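PDB 3MBH: putative phosphomethylpyrimidine kinase from Bacteroides thetaiotaomicron, which binds pyridoxal and, as a probable pyridoxal kinase of the ribokinase clan, is likely to phosphorylate it with ATP. Local coordinates for residues A[5-17]-A[75-87]. Residues are numbered along the deposited sequence; the frame is centred on the assembly and turned at random. Where two conformers were deposited one is given.
Sequences NKVKKIAAVHDLS and EVQFDAIYTGYLG. With PXL (3-hydroxy-5-(hydroxymethyl)-2-methylisonicotinaldehyde), chain G.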
ATOM      1  N   ASN A   5       1.330  22.584   9.171  1.00 43.48           N
ATOM      2  CA  ASN A   5       1.383  21.294   9.890  1.00 41.30           C
ATOM      3  C   ASN A   5       2.708  20.569   9.588  1.00 39.31           C
ATOM      4  O   ASN A   5       2.735  19.599   8.824  1.00 39.77           O
ATOM      5  CB  ASN A   5       0.181  20.450   9.474  1.00 40.96           C
ATOM      6  CG  ASN A   5       0.038  19.157  10.252  1.00 41.30           C
ATOM      7  OD1 ASN A   5       0.846  18.794  11.137  1.00 40.27           O
ATOM      8  ND2 ASN A   5      -1.015  18.426   9.910  1.00 42.01           N
ATOM      9  N   LYS A   6       3.788  21.064  10.202  1.00 36.44           N
ATOM     10  CA  LYS A   6       5.187  20.684   9.896  1.00 33.92           C
ATOM     11  C   LYS A   6       5.562  19.236  10.280  1.00 30.72           C
ATOM     12  O   LYS A   6       4.894  18.612  11.121  1.00 30.56           O
ATOM     13  CB  LYS A   6       6.120  21.678  10.608  1.00 33.47           C
ATOM     14  CG  LYS A   6       6.097  23.074   9.944  1.00 37.13           C
ATOM     15  CD  LYS A   6       6.389  24.292  10.883  1.00 37.49           C
ATOM     16  CE  LYS A   6       7.890  24.484  11.159  1.00 38.09           C
ATOM     17  N   VAL A   7       6.658  18.737   9.710  1.00 26.99           N
ATOM     18  CA  VAL A   7       7.311  17.520  10.218  1.00 24.82           C
ATOM     19  C   VAL A   7       7.866  17.782  11.624  1.00 23.22           C
ATOM     20  O   VAL A   7       8.741  18.610  11.778  1.00 23.85           O
ATOM     21  CB  VAL A   7       8.516  17.091   9.333  1.00 24.72           C
ATOM     22  CG1 VAL A   7       9.294  15.910  10.000  1.00 21.81           C
ATOM     23  CG2 VAL A   7       8.040  16.714   7.923  1.00 22.69           C
ATOM     24  N   LYS A   8       7.387  17.048  12.627  0.70 22.24           N
ATOM     25  CA  LYS A   8       7.843  17.254  14.012  0.70 21.04           C
ATOM     26  C   LYS A   8       9.264  16.700  14.216  0.70 20.82           C
ATOM     27  O   LYS A   8       9.688  15.779  13.510  0.70 20.53           O
ATOM     28  CB  LYS A   8       6.845  16.634  15.013  0.70 21.35           C
ATOM     29  CG  LYS A   8       5.341  17.046  14.793  0.70 21.37           C
ATOM     30  CD  LYS A   8       5.189  18.511  14.452  0.70 22.72           C
ATOM     31  CE  LYS A   8       3.692  18.993  14.320  0.70 24.75           C
ATOM     32  NZ  LYS A   8       3.040  18.726  12.972  0.70 23.97           N
ATOM     33  N   LYS A   9       9.995  17.293  15.161  1.00 20.02           N
ATOM     34  CA  LYS A   9      11.376  16.935  15.442  1.00 19.69           C
ATOM     35  C   LYS A   9      11.526  16.313  16.843  1.00 18.80           C
ATOM     36  O   LYS A   9      10.972  16.806  17.853  1.00 17.57           O
ATOM     37  CB  LYS A   9      12.309  18.157  15.363  1.00 19.65           C
ATOM     38  CG  LYS A   9      12.272  18.997  14.096  1.00 22.90           C
ATOM     39  CD  LYS A   9      13.402  20.062  14.151  1.00 24.21           C
ATOM     40  CE  LYS A   9      12.940  21.427  13.818  1.00 28.14           C
ATOM     41  NZ  LYS A   9      12.637  21.663  12.357  1.00 32.67           N
ATOM     42  N   ILE A  10      12.284  15.243  16.888  1.00 17.27           N
ATOM     43  CA  ILE A  10      12.599  14.543  18.125  1.00 17.26           C
ATOM     44  C   ILE A  10      14.078  14.589  18.406  1.00 16.43           C
ATOM     45  O   ILE A  10      14.870  14.110  17.584  1.00 17.62           O
ATOM     46  CB  ILE A  10      12.146  13.080  18.027  1.00 17.88           C
ATOM     47  CG1 ILE A  10      10.648  13.031  17.702  1.00 20.24           C
ATOM     48  CG2 ILE A  10      12.470  12.344  19.324  1.00 16.64           C
ATOM     49  CD1 ILE A  10      10.114  11.634  17.364  1.00 20.82           C
ATOM     50  N   ALA A  11      14.484  15.138  19.542  1.00 15.53           N
ATOM     51  CA  ALA A  11      15.884  15.073  19.923  1.00 16.01           C
ATOM     52  C   ALA A  11      16.100  13.660  20.546  1.00 16.46           C
ATOM     53  O   ALA A  11      15.435  13.314  21.525  1.00 18.12           O
ATOM     54  CB  ALA A  11      16.246  16.215  20.929  1.00 14.16           C
ATOM     55  N   ALA A  12      17.040  12.889  19.989  1.00 15.43           N
ATOM     56  CA  ALA A  12      17.311  11.530  20.372  1.00 16.06           C
ATOM     57  C   ALA A  12      18.650  11.441  21.100  1.00 15.42           C
ATOM     58  O   ALA A  12      19.719  11.584  20.491  1.00 15.43           O
ATOM     59  CB  ALA A  12      17.281  10.591  19.140  1.00 15.04           C
ATOM     60  N   VAL A  13      18.576  11.267  22.412  1.00 16.23           N
ATOM     61  CA  VAL A  13      19.744  11.231  23.318  1.00 15.78           C
ATOM     62  C   VAL A  13      20.102   9.738  23.605  1.00 16.28           C
ATOM     63  O   VAL A  13      19.660   9.156  24.580  1.00 15.85           O
ATOM     64  CB  VAL A  13      19.495  12.049  24.625  1.00 15.46           C
ATOM     65  CG1 VAL A  13      20.828  12.200  25.397  1.00 14.30           C
ATOM     66  CG2 VAL A  13      18.809  13.432  24.291  1.00 14.26           C
ATOM     67  N   HIS A  14      20.875   9.165  22.684  1.00 15.59           N
ATOM     68  CA  HIS A  14      21.212   7.785  22.663  1.00 15.98           C
ATOM     69  C   HIS A  14      22.606   7.679  22.076  1.00 15.58           C
ATOM     70  O   HIS A  14      23.089   8.613  21.431  1.00 15.44           O
ATOM     71  CB  HIS A  14      20.278   6.980  21.745  1.00 16.17           C
ATOM     72  CG  HIS A  14      18.837   6.985  22.157  1.00 15.82           C
ATOM     73  ND1 HIS A  14      18.252   5.908  22.781  1.00 15.25           N
ATOM     74  CD2 HIS A  14      17.845   7.880  21.943  1.00 15.40           C
ATOM     75  CE1 HIS A  14      16.977   6.172  23.020  1.00 17.52           C
ATOM     76  NE2 HIS A  14      16.697   7.366  22.525  1.00 16.07           N
ATOM     77  N   ASP A  15      23.233   6.533  22.286  1.00 14.85           N
ATOM     78  CA  ASP A  15      24.480   6.221  21.659  1.00 15.33           C
ATOM     79  C   ASP A  15      24.363   5.823  20.164  1.00 16.69           C
ATOM     80  O   ASP A  15      23.282   5.508  19.640  1.00 14.93           O
ATOM     81  CB  ASP A  15      25.161   5.138  22.456  1.00 15.49           C
ATOM     82  CG  ASP A  15      24.477   3.805  22.291  1.00 17.77           C
ATOM     83  OD1 ASP A  15      23.546   3.497  23.112  1.00 17.25           O
ATOM     84  OD2 ASP A  15      24.795   3.118  21.273  1.00 17.29           O
ATOM     85  N   LEU A  16      25.508   5.875  19.468  1.00 16.52           N
ATOM     86  CA  LEU A  16      25.654   5.380  18.104  1.00 16.60           C
ATOM     87  C   LEU A  16      26.540   4.163  18.161  1.00 17.29           C
ATOM     88  O   LEU A  16      27.725   4.272  18.493  1.00 15.45           O
ATOM     89  CB  LEU A  16      26.262   6.414  17.183  1.00 15.77           C
ATOM     90  CG  LEU A  16      26.279   6.087  15.651  1.00 18.19           C
ATOM     91  CD1 LEU A  16      24.855   6.169  15.054  1.00 17.93           C
ATOM     92  CD2 LEU A  16      27.200   6.980  14.881  1.00 15.43           C
ATOM     93  N   SER A  17      25.923   3.014  17.864  1.00 16.66           N
ATOM     94  CA  SER A  17      26.573   1.752  17.790  1.00 17.38           C
ATOM     95  C   SER A  17      26.602   1.220  16.345  1.00 16.99           C
ATOM     96  O   SER A  17      25.589   1.112  15.697  1.00 17.56           O
ATOM     97  CB  SER A  17      25.863   0.713  18.667  1.00 18.02           C
ATOM     98  OG  SER A  17      26.181   0.883  20.017  1.00 19.91           O
ATOM     99  N   GLU A  75      18.305  28.282  17.422  0.70 21.23           N
ATOM    100  CA  GLU A  75      16.922  28.392  17.869  0.70 21.32           C
ATOM    101  C   GLU A  75      16.063  27.157  17.497  0.70 21.11           C
ATOM    102  O   GLU A  75      14.881  27.277  17.199  0.70 20.68           O
ATOM    103  CB  GLU A  75      16.326  29.717  17.382  0.70 21.23           C
ATOM    104  CG  GLU A  75      17.103  30.926  17.951  0.70 22.88           C
ATOM    105  CD  GLU A  75      16.495  32.280  17.594  0.70 24.73           C
ATOM    106  OE1 GLU A  75      16.326  32.579  16.394  0.70 23.46           O
ATOM    107  OE2 GLU A  75      16.204  33.059  18.522  0.70 27.80           O
ATOM    108  N   VAL A  76      16.657  25.963  17.544  1.00 21.04           N
ATOM    109  CA  VAL A  76      15.930  24.747  17.197  1.00 20.93           C
ATOM    110  C   VAL A  76      14.930  24.426  18.294  1.00 19.92           C
ATOM    111  O   VAL A  76      15.207  24.588  19.477  1.00 20.18           O
ATOM    112  CB  VAL A  76      16.860  23.541  16.849  1.00 21.62           C
ATOM    113  CG1 VAL A  76      17.785  23.274  17.934  1.00 25.48           C
ATOM    114  CG2 VAL A  76      16.033  22.269  16.595  1.00 22.57           C
ATOM    115  N   GLN A  77      13.758  23.995  17.874  0.80 20.62           N
ATOM    116  CA  GLN A  77      12.709  23.594  18.785  0.80 22.29           C
ATOM    117  C   GLN A  77      12.360  22.118  18.587  0.80 21.22           C
ATOM    118  O   GLN A  77      12.180  21.661  17.462  0.80 20.95           O
ATOM    119  CB  GLN A  77      11.473  24.440  18.559  0.80 23.29           C
ATOM    120  CG  GLN A  77      11.667  25.933  18.785  0.80 27.89           C
ATOM    121  CD  GLN A  77      11.411  26.322  20.222  0.80 32.72           C
ATOM    122  OE1 GLN A  77      10.756  27.334  20.485  0.80 37.12           O
ATOM    123  NE2 GLN A  77      11.883  25.495  21.161  0.80 34.27           N
ATOM    124  N   PHE A  78      12.257  21.384  19.688  1.00 19.76           N
ATOM    125  CA  PHE A  78      11.886  19.980  19.610  1.00 19.52           C
ATOM    126  C   PHE A  78      10.479  19.720  20.075  1.00 19.04           C
ATOM    127  O   PHE A  78      10.049  20.262  21.069  1.00 20.22           O
ATOM    128  CB  PHE A  78      12.878  19.114  20.383  1.00 19.05           C
ATOM    129  CG  PHE A  78      14.291  19.235  19.871  1.00 19.55           C
ATOM    130  CD1 PHE A  78      14.621  18.744  18.629  1.00 19.84           C
ATOM    131  CD2 PHE A  78      15.258  19.876  20.609  1.00 19.05           C
ATOM    132  CE1 PHE A  78      15.906  18.888  18.153  1.00 22.17           C
ATOM    133  CE2 PHE A  78      16.568  19.988  20.152  1.00 17.76           C
ATOM    134  CZ  PHE A  78      16.898  19.501  18.944  1.00 19.46           C
ATOM    135  N   ASP A  79       9.777  18.864  19.366  1.00 18.69           N
ATOM    136  CA  ASP A  79       8.428  18.436  19.753  1.00 18.99           C
ATOM    137  C   ASP A  79       8.517  17.320  20.765  1.00 18.70           C
ATOM    138  O   ASP A  79       7.587  17.097  21.545  1.00 19.03           O
ATOM    139  CB  ASP A  79       7.688  18.018  18.512  1.00 18.94           C
ATOM    140  CG  ASP A  79       7.631  19.159  17.495  1.00 21.18           C
ATOM    141  OD1 ASP A  79       6.880  20.085  17.787  1.00 19.80           O
ATOM    142  OD2 ASP A  79       8.392  19.172  16.480  1.00 20.51           O
ATOM    143  N   ALA A  80       9.657  16.634  20.780  1.00 17.19           N
ATOM    144  CA  ALA A  80       9.868  15.611  21.763  1.00 16.41           C
ATOM    145  C   ALA A  80      11.328  15.424  22.038  1.00 16.09           C
ATOM    146  O   ALA A  80      12.138  15.785  21.220  1.00 17.05           O
ATOM    147  CB  ALA A  80       9.247  14.313  21.323  1.00 15.98           C
ATOM    148  N   ILE A  81      11.639  14.884  23.216  1.00 16.27           N
ATOM    149  CA  ILE A  81      12.997  14.515  23.618  1.00 16.42           C
ATOM    150  C   ILE A  81      12.908  13.090  24.165  1.00 17.24           C
ATOM    151  O   ILE A  81      12.075  12.786  25.033  1.00 16.29           O
ATOM    152  CB  ILE A  81      13.602  15.427  24.716  1.00 16.89           C
ATOM    153  CG1 ILE A  81      13.620  16.876  24.234  1.00 17.49           C
ATOM    154  CG2 ILE A  81      15.033  14.899  25.142  1.00 13.38           C
ATOM    155  CD1 ILE A  81      14.052  17.915  25.234  1.00 18.10           C
ATOM    156  N   TYR A  82      13.769  12.223  23.607  1.00 17.53           N
ATOM    157  CA  TYR A  82      13.701  10.798  23.879  1.00 16.18           C
ATOM    158  C   TYR A  82      15.095  10.347  24.207  1.00 15.96           C
ATOM    159  O   TYR A  82      15.988  10.348  23.344  1.00 15.68           O
ATOM    160  CB  TYR A  82      13.106  10.085  22.643  1.00 15.75           C
ATOM    161  CG  TYR A  82      13.276   8.588  22.529  1.00 15.19           C
ATOM    162  CD1 TYR A  82      13.488   7.785  23.646  1.00 14.59           C
ATOM    163  CD2 TYR A  82      13.154   7.954  21.294  1.00 13.42           C
ATOM    164  CE1 TYR A  82      13.689   6.438  23.517  1.00 15.28           C
ATOM    165  CE2 TYR A  82      13.330   6.592  21.167  1.00 14.33           C
ATOM    166  CZ  TYR A  82      13.563   5.832  22.264  1.00 13.07           C
ATOM    167  OH  TYR A  82      13.756   4.468  22.174  1.00 14.19           O
ATOM    168  N   THR A  83      15.248   9.856  25.423  1.00 15.22           N
ATOM    169  CA  THR A  83      16.538   9.473  25.920  1.00 15.25           C
ATOM    170  C   THR A  83      16.641   7.984  26.120  1.00 14.88           C
ATOM    171  O   THR A  83      15.651   7.314  26.432  1.00 14.93           O
ATOM    172  CB  THR A  83      16.874  10.188  27.287  1.00 15.79           C
ATOM    173  OG1 THR A  83      16.171   9.564  28.376  1.00 16.55           O
ATOM    174  CG2 THR A  83      16.547  11.626  27.222  1.00 15.63           C
ATOM    175  N   GLY A  84      17.869   7.475  26.021  1.00 15.86           N
ATOM    176  CA  GLY A  84      18.158   6.083  26.317  1.00 15.83           C
ATOM    177  C   GLY A  84      19.536   5.878  26.930  1.00 16.67           C
ATOM    178  O   GLY A  84      19.884   6.456  28.029  1.00 16.79           O
ATOM    179  N   TYR A  85      20.309   5.013  26.303  1.00 14.58           N
ATOM    180  CA  TYR A  85      21.635   4.678  26.807  1.00 14.80           C
ATOM    181  C   TYR A  85      22.505   5.942  26.893  1.00 14.64           C
ATOM    182  O   TYR A  85      22.719   6.602  25.922  1.00 14.33           O
ATOM    183  CB  TYR A  85      22.269   3.616  25.914  1.00 15.33           C
ATOM    184  CG  TYR A  85      23.608   3.052  26.370  1.00 15.51           C
ATOM    185  CD1 TYR A  85      24.777   3.801  26.236  1.00 17.13           C
ATOM    186  CD2 TYR A  85      23.705   1.779  26.962  1.00 15.98           C
ATOM    187  CE1 TYR A  85      25.993   3.313  26.645  1.00 17.06           C
ATOM    188  CE2 TYR A  85      24.924   1.287  27.350  1.00 17.71           C
ATOM    189  CZ  TYR A  85      26.072   2.076  27.203  1.00 18.37           C
ATOM    190  OH  TYR A  85      27.303   1.610  27.577  1.00 18.86           O
ATOM    191  N   LEU A  86      23.030   6.226  28.073  1.00 15.40           N
ATOM    192  CA  LEU A  86      23.900   7.371  28.330  1.00 15.99           C
ATOM    193  C   LEU A  86      25.332   6.917  28.558  1.00 15.98           C
ATOM    194  O   LEU A  86      25.590   5.808  29.011  1.00 16.23           O
ATOM    195  CB  LEU A  86      23.416   8.147  29.561  1.00 16.16           C
ATOM    196  CG  LEU A  86      21.959   8.576  29.505  1.00 14.71           C
ATOM    197  CD1 LEU A  86      21.529   9.361  30.796  1.00 15.38           C
ATOM    198  CD2 LEU A  86      21.645   9.411  28.265  1.00 15.02           C
ATOM    199  N   GLY A  87      26.271   7.756  28.212  1.00 16.11           N
ATOM    200  CA  GLY A  87      27.679   7.363  28.194  1.00 15.88           C
ATOM    201  C   GLY A  87      28.511   7.553  29.454  1.00 17.23           C
ATOM    202  O   GLY A  87      29.637   7.066  29.516  1.00 16.89           O
TER
HETATM  203  OP4 PXL G 400      19.141   0.263  24.865  1.00 34.53           O
HETATM  204  C5A PXL G 400      19.951  -0.903  24.857  1.00 27.75           C
HETATM  205  C5  PXL G 400      21.396  -0.498  24.545  1.00 24.58           C
HETATM  206  C6  PXL G 400      21.787   0.701  23.985  1.00 22.67           C
HETATM  207  N1  PXL G 400      23.069   0.996  23.769  1.00 21.31           N
HETATM  208  C2  PXL G 400      24.124   0.189  24.005  1.00 23.61           C
HETATM  209  C3  PXL G 400      23.833  -1.129  24.586  1.00 23.63           C
HETATM  210  C4  PXL G 400      22.416  -1.447  24.881  1.00 25.70           C
HETATM  211  C4A PXL G 400      21.955  -2.731  25.405  1.00 27.24           C
HETATM  212  O4A PXL G 400      22.788  -3.579  25.338  1.00 36.52           O
HETATM  213  O3  PXL G 400      24.770  -2.027  24.928  1.00 25.80           O
HETATM  214  C2A PXL G 400      25.495   0.722  23.621  1.00 22.34           C
HETATM  215  O   HOH W   1      19.361   3.469  23.840  1.00 14.20           O
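Strands 9-13 and 80-83, parallel neighbours in the central sheet, run side by side to the pyridoxal pocket, where Asp15 and Tyr85 both meet the ligand. Between them the backbones form the staggered ladder of parallel strands: Ala11 N gives to Ala80 O, Tyr82 N to Ala11 O, Val13 N to Tyr82 O and Gly84 N to Val13 O. At Lys9, the carbonyl O is gripped by two amides, those of Asp79 and Ala80, while the Asp79 side chain points at the other strand and its OD2 accepts through its anti lone pair from Lys9 N at 2.8 Å, nearly straight.

Small Ala11 suits a place beneath an aromatic ring: its CB stands 3.6 Å from the centroid of the Phe78 ring, a CH-pi contact over the face. On the same side of the sheet Val13 lies alongside Ile81 and Thr83, beta-branched residues suited to extended strands; the latter two also touch strand 108-111 in this ribokinase-type alpha/beta fold. The other side carries Ile10, Ala80 and Tyr82, packed against helix 223-236. Tyr82 swings its ring opposite its own amide nitrogen (chi1 164°), which sets a ring face against the edge of His14, centroids 4.3 Å apart and planes at 81°; a leucine here would probably leave the His14 edge without its aromatic wall and the imidazole freer to turn. Gly84 N lies over one face of that imidazole, so close that glycine suits the place. A water bridges His14 ND1 and Tyr85 N. Asp15 OD1 lies 2.6 Å from PXL N1 and 3.1 Å from Tyr85 CB, touching ligand and tyrosine together, its OD2 being held by Ser17 and Ser23, and the Tyr85 ring lays one face against the pyridine, with PXL C2A over its centre.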